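Local coordinates for protein beta-glucosidase (Chaetomella raphigera, PDB 6JXG) that probably hydrolyses terminal, non-reducing beta-D-glucosyl residues, releasing beta-D-glucose, as a secreted family 3 glycoside hydrolase of cellulose breakdown, at residues 526-531 and 629-634. Residues are numbered along the deposited sequence; the frame is centred on the assembly and turned at random.
Sequences SGKLPY and AEVAQL
Lys528 reaches over Val631 to a salt bridge with Glu630, joining a loop of the glycoside hydrolase family 3 C-terminal domain to strand 628-637 of the fibronectin type III-like domain. From CB, the lysine chain sets CG beside its own backbone N (chi1 -57°), and there CG packs against Val631 CB at 3.7 Å. Gln633 NE2 lies 4.0 Å from the same Lys528 CG; it is hydrogen-bonded to the carbonyl O of Gly574 and weakly to Val631 O, while Gln633 OE1 bonds to Tyr635 OH. A bend at chi2 (-73°) carries the chain along the valine in the opposite sense to that side chain, and CE passes 3.9 Å from Val631 CB. At the tip, NZ meets Glu630 OE2 at 2.9 Å, on the syn side and 19° out of the carboxylate plane, the two side chains crossing nearly at a right angle. NZ also bonds to the carbonyl O of Gly576. Glu630 starts away from the loop, but its own bend at chi2 swings the carboxylate back; Tyr584 OH holds OE1, and the Val631 amide makes a weak bond to OE2. Nearer the start of the strand, Ser526 CB lies 3.9 Å from Ala629 CB, Ser526 OG is hydrogen-bonded to Lys655 NZ, and a water lies within hydrogen-bonding distance of the carbonyl oxygens of Ser526 and Ala629. A methionine in place of Lys528 would probably leave the buried Glu630 carboxylate without its cationic mate and the Gly576 carbonyl without this donor. Burial of the Lys528-Glu630 pair probably strengthens the attraction between the charges, with aliphatic lysine carbons covering valine and polar neighbours sharing the charged ends.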
loop_
_atom_site.group_PDB
_atom_site.type_symbol
_atom_site.label_atom_id
_atom_site.label_comp_id
_atom_site.label_asym_id
_atom_site.label_seq_id
_atom_site.Cartn_x
_atom_site.Cartn_y
_atom_site.Cartn_z
ATOM N N SER A 526 5.933 6.053 16.920
ATOM C CA SER A 526 7.109 6.165 16.021
ATOM C C SER A 526 6.729 6.263 14.516
ATOM O O SER A 526 7.618 6.180 13.613
ATOM C CB SER A 526 8.073 4.989 16.267
ATOM O OG SER A 526 7.472 3.769 15.832
ATOM N N GLY A 527 5.419 6.321 14.224
ATOM C CA GLY A 527 4.941 6.387 12.890
ATOM C C GLY A 527 5.201 7.766 12.333
ATOM O O GLY A 527 5.395 8.673 13.095
ATOM N N LYS A 528 5.273 7.896 11.008
ATOM C CA LYS A 528 5.391 9.216 10.322
ATOM C C LYS A 528 4.365 9.253 9.176
ATOM O O LYS A 528 4.103 8.213 8.495
ATOM C CB LYS A 528 6.825 9.408 9.708
ATOM C CG LYS A 528 7.980 9.301 10.693
ATOM C CD LYS A 528 8.056 10.527 11.592
ATOM C CE LYS A 528 9.462 10.626 12.171
ATOM N NZ LYS A 528 9.582 11.548 13.312
ATOM N N LEU A 529 3.803 10.420 8.888
ATOM C CA LEU A 529 2.810 10.479 7.823
ATOM C C LEU A 529 3.393 10.050 6.481
ATOM O O LEU A 529 4.500 10.467 6.113
ATOM C CB LEU A 529 2.285 11.870 7.679
ATOM C CG LEU A 529 1.388 12.451 8.750
ATOM C CD1 LEU A 529 1.095 13.880 8.369
ATOM C CD2 LEU A 529 0.078 11.651 8.915
ATOM N N PRO A 530 2.651 9.208 5.722
ATOM C CA PRO A 530 3.048 8.822 4.389
ATOM C C PRO A 530 2.388 9.654 3.308
ATOM O O PRO A 530 2.529 9.353 2.150
ATOM C CB PRO A 530 2.544 7.369 4.296
ATOM C CG PRO A 530 1.227 7.391 5.039
ATOM C CD PRO A 530 1.533 8.368 6.217
ATOM N N TYR A 531 1.708 10.716 3.716
ATOM C CA TYR A 531 1.107 11.714 2.833
ATOM C C TYR A 531 1.012 13.044 3.553
ATOM O O TYR A 531 1.358 13.145 4.731
ATOM C CB TYR A 531 -0.253 11.232 2.357
ATOM C CG TYR A 531 -1.091 10.610 3.466
ATOM C CD1 TYR A 531 -1.461 11.340 4.579
ATOM C CD2 TYR A 531 -1.525 9.268 3.381
ATOM C CE1 TYR A 531 -2.201 10.779 5.577
ATOM C CE2 TYR A 531 -2.279 8.713 4.392
ATOM C CZ TYR A 531 -2.601 9.478 5.486
ATOM O OH TYR A 531 -3.372 8.895 6.466
ATOM N N ALA A 629 11.647 5.451 19.042
ATOM C CA ALA A 629 12.274 5.247 17.739
ATOM C C ALA A 629 12.041 6.422 16.845
ATOM O O ALA A 629 10.944 7.025 16.854
ATOM C CB ALA A 629 11.735 4.012 17.077
ATOM N N GLU A 630 13.073 6.787 16.124
ATOM C CA GLU A 630 13.006 7.878 15.148
ATOM C C GLU A 630 13.178 7.350 13.730
ATOM O O GLU A 630 14.019 6.475 13.480
ATOM C CB GLU A 630 14.105 8.891 15.471
ATOM C CG GLU A 630 14.374 9.935 14.404
ATOM C CD GLU A 630 13.282 10.975 14.278
ATOM O OE1 GLU A 630 13.615 12.177 13.997
ATOM O OE2 GLU A 630 12.106 10.589 14.404
ATOM N N VAL A 631 12.400 7.892 12.796
ATOM C CA VAL A 631 12.523 7.581 11.378
ATOM C C VAL A 631 13.322 8.706 10.735
ATOM O O VAL A 631 12.795 9.773 10.453
ATOM C CB VAL A 631 11.141 7.419 10.664
ATOM C CG1 VAL A 631 11.302 7.097 9.177
ATOM C CG2 VAL A 631 10.346 6.342 11.304
ATOM N N ALA A 632 14.644 8.492 10.603
ATOM C CA ALA A 632 15.479 9.453 9.867
ATOM C C ALA A 632 15.221 9.320 8.380
ATOM O O ALA A 632 15.089 8.217 7.878
ATOM C CB ALA A 632 16.902 9.216 10.155
ATOM N N GLN A 633 15.212 10.439 7.677
ATOM C CA GLN A 633 14.822 10.525 6.273
ATOM C C GLN A 633 15.872 11.280 5.516
ATOM O O GLN A 633 16.416 12.265 6.057
ATOM C CB GLN A 633 13.498 11.221 6.089
ATOM C CG GLN A 633 12.396 10.475 6.813
ATOM C CD GLN A 633 11.183 11.312 7.119
ATOM O OE1 GLN A 633 10.717 12.081 6.291
ATOM N NE2 GLN A 633 10.645 11.137 8.311
ATOM N N LEU A 634 16.108 10.822 4.281
ATOM C CA LEU A 634 17.002 11.452 3.324
ATOM C C LEU A 634 16.238 11.868 2.101
ATOM O O LEU A 634 15.621 11.011 1.442
ATOM C CB LEU A 634 18.034 10.441 2.833
ATOM C CG LEU A 634 19.353 10.823 2.184
ATOM C CD1 LEU A 634 19.860 9.886 1.128
ATOM C CD2 LEU A 634 19.659 12.261 1.943
HETATM O O HOH W 1 9.453 8.013 14.577
#